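Local coordinates for putative uncharacterized protein (Ustilago maydis, PDB 4GNX), which probably serves as the smallest, OB-fold subunit of the heterotrimeric replication protein A, which binds single-stranded DNA, at residues A[11-16]-A[70-75]; A[36-39]-A[43-46]. All blocks are in the same frame, centred on the assembly; numbering follows the deposited sequence.

Contact 1: A[11-16]-A[70-75]; sequences SMLGQY and AGSSFQ
Leu13 meets Phe74 at the rim of the aromatic ring: the methyl CD2 of Leu13 lies near the ring plane, 3.5 Å from Phe74 CE1, and is slightly farther from the neighbouring Phe74 CD1, at 4.2 Å. This is an aliphatic branch placed against the edge of a ring, not over its face; Val21, Ile23, Val45 and Ile47 also touch the ring. CG of Leu13 stands beside its own backbone N (chi1 -65°), which carries the two methyls away from the short 3-10 turn and across to segment 70-75, while Ile8 also packs against the leucine. Both Leu13 and Phe74 are buried, and this is the tightly packed part of the contact. The setting is the OB-fold barrel, in which the aromatic ring extends from strand 73-81 into the apolar interior and the turn after strand 7-8 appears to add one leucine to that core. Backbone pairing of Phe74 with Ala48 joins the strand to 44-48, as expected where an OB barrel closes. The turn keeps its shape through its own bonds, among them Tyr16 N to Leu13 O at 2.8 Å. Toward solvent the packing thins quickly. No hydrogen bond spans the two segments. Ser72 also borders the leucine, but its modelled closeness to CD1 is doubtful. Gly71, exposed on the surface, offers little more than its carbonyl, with O 4.2 Å from Leu13 CB.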
loop_
_atom_site.group_PDB
_atom_site.type_symbol
_atom_site.label_atom_id
_atom_site.label_comp_id
_atom_site.label_asym_id
_atom_site.label_seq_id
_atom_site.Cartn_x
_atom_site.Cartn_y
_atom_site.Cartn_z
ATOM N N SER A 11 -19.411 14.046 -15.262
ATOM C CA SER A 11 -20.386 13.170 -15.862
ATOM C C SER A 11 -21.495 12.836 -14.882
ATOM O O SER A 11 -22.548 12.371 -15.274
ATOM C CB SER A 11 -19.723 11.904 -16.372
ATOM O OG SER A 11 -19.881 10.889 -15.413
ATOM N N MET A 12 -21.265 13.087 -13.610
ATOM C CA MET A 12 -22.266 12.825 -12.595
ATOM C C MET A 12 -23.199 14.007 -12.353
ATOM O O MET A 12 -24.162 13.900 -11.608
ATOM C CB MET A 12 -21.598 12.398 -11.297
ATOM C CG MET A 12 -20.886 11.065 -11.433
ATOM S SD MET A 12 -19.770 10.614 -10.085
ATOM C CE MET A 12 -20.897 10.418 -8.700
ATOM N N LEU A 13 -22.935 15.136 -12.994
ATOM C CA LEU A 13 -23.780 16.311 -12.789
ATOM C C LEU A 13 -25.262 16.015 -12.949
ATOM O O LEU A 13 -26.036 16.346 -12.065
ATOM C CB LEU A 13 -23.380 17.456 -13.714
ATOM C CG LEU A 13 -21.979 18.004 -13.449
ATOM C CD1 LEU A 13 -21.591 18.888 -14.607
ATOM C CD2 LEU A 13 -21.884 18.774 -12.147
ATOM N N GLY A 14 -25.646 15.373 -14.052
ATOM C CA GLY A 14 -27.036 15.001 -14.299
ATOM C C GLY A 14 -27.751 14.368 -13.117
ATOM O O GLY A 14 -28.943 14.602 -12.913
ATOM N N GLN A 15 -27.024 13.588 -12.319
ATOM C CA GLN A 15 -27.615 12.885 -11.173
ATOM C C GLN A 15 -27.871 13.770 -9.949
ATOM O O GLN A 15 -28.412 13.300 -8.937
ATOM C CB GLN A 15 -26.734 11.713 -10.741
ATOM C CG GLN A 15 -26.309 10.774 -11.857
ATOM C CD GLN A 15 -25.102 9.925 -11.471
ATOM O OE1 GLN A 15 -25.041 9.363 -10.373
ATOM N NE2 GLN A 15 -24.130 9.827 -12.380
ATOM N N TYR A 16 -27.450 15.029 -10.014
ATOM C CA TYR A 16 -27.623 15.916 -8.871
ATOM C C TYR A 16 -28.215 17.290 -9.222
ATOM O O TYR A 16 -27.890 18.290 -8.603
ATOM C CB TYR A 16 -26.317 16.058 -8.078
ATOM C CG TYR A 16 -25.758 14.750 -7.536
ATOM C CD1 TYR A 16 -24.842 14.007 -8.273
ATOM C CD2 TYR A 16 -26.138 14.269 -6.286
ATOM C CE1 TYR A 16 -24.339 12.816 -7.789
ATOM C CE2 TYR A 16 -25.642 13.086 -5.791
ATOM C CZ TYR A 16 -24.740 12.369 -6.545
ATOM O OH TYR A 16 -24.226 11.188 -6.051
ATOM N N ALA A 70 -29.742 23.428 -16.227
ATOM C CA ALA A 70 -29.648 23.621 -17.683
ATOM C C ALA A 70 -28.805 22.464 -18.268
ATOM O O ALA A 70 -29.204 21.826 -19.253
ATOM C CB ALA A 70 -29.060 24.986 -18.029
ATOM N N GLY A 71 -27.663 22.191 -17.625
ATOM C CA GLY A 71 -26.798 21.050 -17.953
ATOM C C GLY A 71 -25.710 20.803 -16.907
ATOM O O GLY A 71 -25.898 20.037 -15.943
ATOM N N SER A 72 -24.571 21.467 -17.108
ATOM C CA SER A 72 -23.403 21.338 -16.233
ATOM C C SER A 72 -22.825 22.713 -15.824
ATOM O O SER A 72 -21.646 23.027 -16.075
ATOM C CB SER A 72 -22.345 20.446 -16.898
ATOM O OG SER A 72 -21.808 21.055 -18.051
ATOM N N SER A 73 -23.689 23.525 -15.214
ATOM C CA SER A 73 -23.345 24.854 -14.709
ATOM C C SER A 73 -23.469 24.723 -13.205
ATOM O O SER A 73 -23.789 23.642 -12.707
ATOM C CB SER A 73 -24.299 25.933 -15.268
ATOM O OG SER A 73 -23.691 27.224 -15.398
ATOM N N PHE A 74 -23.248 25.812 -12.474
ATOM C CA PHE A 74 -22.888 25.663 -11.079
ATOM C C PHE A 74 -22.816 26.899 -10.207
ATOM O O PHE A 74 -22.003 27.772 -10.481
ATOM C CB PHE A 74 -21.498 25.170 -11.119
ATOM C CG PHE A 74 -21.313 23.965 -10.357
ATOM C CD1 PHE A 74 -21.238 22.753 -11.010
ATOM C CD2 PHE A 74 -21.232 24.033 -8.984
ATOM C CE1 PHE A 74 -21.055 21.598 -10.302
ATOM C CE2 PHE A 74 -21.056 22.882 -8.258
ATOM C CZ PHE A 74 -20.960 21.661 -8.921
ATOM N N GLN A 75 -23.595 26.955 -9.128
ATOM C CA GLN A 75 -23.556 28.126 -8.254
ATOM C C GLN A 75 -22.629 27.815 -7.085
ATOM O O GLN A 75 -23.019 27.088 -6.183
ATOM C CB GLN A 75 -24.978 28.572 -7.805
ATOM C CG GLN A 75 -25.065 29.896 -7.020
ATOM C CD GLN A 75 -26.384 30.692 -7.198
ATOM O OE1 GLN A 75 -27.427 30.149 -7.602
ATOM N NE2 GLN A 75 -26.335 32.003 -6.888
#

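Contact 2: A[36-39]-A[43-46]; sequences LMQT and GNVE
The carboxamides of Gln38 and Asn44 are neighbours on one face of a beta hairpin, with their planes almost perpendicular, 81° apart. They do not stack: ND2 of Asn44 comes up to the aliphatic start of the glutamine, 3.3 Å from Gln38 CB. Leu36 and Glu46 share this face, and CD1 of Leu36 lies across the strand beside the peptide, 3.4 Å from Val45 O. The hairpin, strands 34-39 and 44-48 of the OB barrel, sends Met37 and Val45 to the other face. There Met37 touches Val61 and Val63, while Val45 touches Phe74, consistent with an apolar barrel interior. These two also form the antiparallel hydrogen-bonded pair at the middle of the contact, Met37 N giving to Val45 O at 3.1 Å and Val45 N returning to Met37 O at 2.9 Å. The return bond is clearly bent, 133° at the hydrogen. Beside it the same Met37 oxygen receives a CA-H...O contact from Asn44, so two successive residues of the second strand converge on one acceptor. Near the turn, Thr39 replaces this exchange with a double grip. Its OG1 is held beside its own backbone N (chi1 -36°), close enough for both donors to share one carbonyl, and the hydroxyl also packs 3.7 Å from Val45 CG2. Both approaches are tilted out of the carbonyl plane: Thr39 N and Thr39 OG1 reach Gly43 O from opposite faces of that plane, each at 2.9 Å.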
loop_
_atom_site.group_PDB
_atom_site.type_symbol
_atom_site.label_atom_id
_atom_site.label_comp_id
_atom_site.label_asym_id
_atom_site.label_seq_id
_atom_site.Cartn_x
_atom_site.Cartn_y
_atom_site.Cartn_z
ATOM N N LEU A 36 -13.757 28.285 -15.535
ATOM C CA LEU A 36 -13.770 27.040 -16.282
ATOM C C LEU A 36 -12.796 26.034 -15.676
ATOM O O LEU A 36 -11.593 26.298 -15.536
ATOM C CB LEU A 36 -13.495 27.255 -17.766
ATOM C CG LEU A 36 -13.960 26.097 -18.658
ATOM C CD1 LEU A 36 -15.443 25.809 -18.482
ATOM C CD2 LEU A 36 -13.658 26.405 -20.113
ATOM N N MET A 37 -13.336 24.871 -15.329
ATOM C CA MET A 37 -12.597 23.853 -14.613
ATOM C C MET A 37 -12.525 22.521 -15.376
ATOM O O MET A 37 -13.517 22.071 -15.958
ATOM C CB MET A 37 -13.275 23.650 -13.275
ATOM C CG MET A 37 -12.560 22.682 -12.370
ATOM S SD MET A 37 -13.563 22.201 -10.956
ATOM C CE MET A 37 -13.691 23.785 -10.120
ATOM N N GLN A 38 -11.342 21.902 -15.373
ATOM C CA GLN A 38 -11.176 20.542 -15.876
ATOM C C GLN A 38 -11.250 19.530 -14.722
ATOM O O GLN A 38 -10.575 19.687 -13.713
ATOM C CB GLN A 38 -9.872 20.416 -16.674
ATOM C CG GLN A 38 -9.457 18.987 -16.986
ATOM C CD GLN A 38 -8.625 18.863 -18.242
ATOM O OE1 GLN A 38 -7.920 19.796 -18.634
ATOM N NE2 GLN A 38 -8.706 17.708 -18.890
ATOM N N THR A 39 -12.076 18.499 -14.895
ATOM C CA THR A 39 -12.299 17.472 -13.888
ATOM C C THR A 39 -11.446 16.226 -14.127
ATOM O O THR A 39 -10.973 16.018 -15.236
ATOM C CB THR A 39 -13.769 17.025 -13.858
ATOM O OG1 THR A 39 -14.609 18.136 -14.105
ATOM C CG2 THR A 39 -14.102 16.563 -12.488
ATOM N N GLY A 43 -13.598 16.036 -18.286
ATOM C CA GLY A 43 -14.617 16.962 -18.763
ATOM C C GLY A 43 -14.572 18.320 -18.097
ATOM O O GLY A 43 -14.159 18.444 -16.966
ATOM N N ASN A 44 -15.008 19.343 -18.820
ATOM C CA ASN A 44 -14.950 20.715 -18.334
ATOM C C ASN A 44 -16.287 21.122 -17.747
ATOM O O ASN A 44 -17.302 20.515 -18.075
ATOM C CB ASN A 44 -14.504 21.656 -19.453
ATOM C CG ASN A 44 -13.010 21.541 -19.771
ATOM O OD1 ASN A 44 -12.541 22.115 -20.738
ATOM N ND2 ASN A 44 -12.264 20.806 -18.955
ATOM N N VAL A 45 -16.274 22.109 -16.848
ATOM C CA VAL A 45 -17.444 22.491 -16.043
ATOM C C VAL A 45 -17.422 24.002 -15.823
ATOM O O VAL A 45 -16.379 24.565 -15.454
ATOM C CB VAL A 45 -17.459 21.798 -14.654
ATOM C CG1 VAL A 45 -18.632 22.275 -13.814
ATOM C CG2 VAL A 45 -17.563 20.299 -14.794
ATOM N N GLU A 46 -18.574 24.647 -16.030
ATOM C CA GLU A 46 -18.696 26.096 -15.886
ATOM C C GLU A 46 -19.155 26.399 -14.462
ATOM O O GLU A 46 -20.207 25.923 -14.041
ATOM C CB GLU A 46 -19.720 26.605 -16.886
ATOM C CG GLU A 46 -19.225 27.664 -17.859
ATOM C CD GLU A 46 -20.243 27.965 -18.961
ATOM O OE1 GLU A 46 -21.464 27.952 -18.683
ATOM O OE2 GLU A 46 -19.831 28.222 -20.116
#

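Overall arrangement
The centres of the two contacts lie about 11 Å apart, and both reach the same curled sheet, contact 1 through strand 73-81 and contact 2 through strands 34-39 and 44-48. Along the chain, 11-16 comes first, both strands of contact 2 follow, and 70-75 comes last, so the local hairpin falls wholly within the span bridged by the long-range contact. They meet where strand 73-81 runs beside strand 44-48: Phe74 CD1 is 3.9 Å from Val45 CG1, and Phe74 CB is 3.3 Å from Glu46 O. Contact 1 thus joins an early turn to the last strand, while contact 2 builds a neighbouring wall of the same barrel. No other protein chain of the assembly touches any of the four segments.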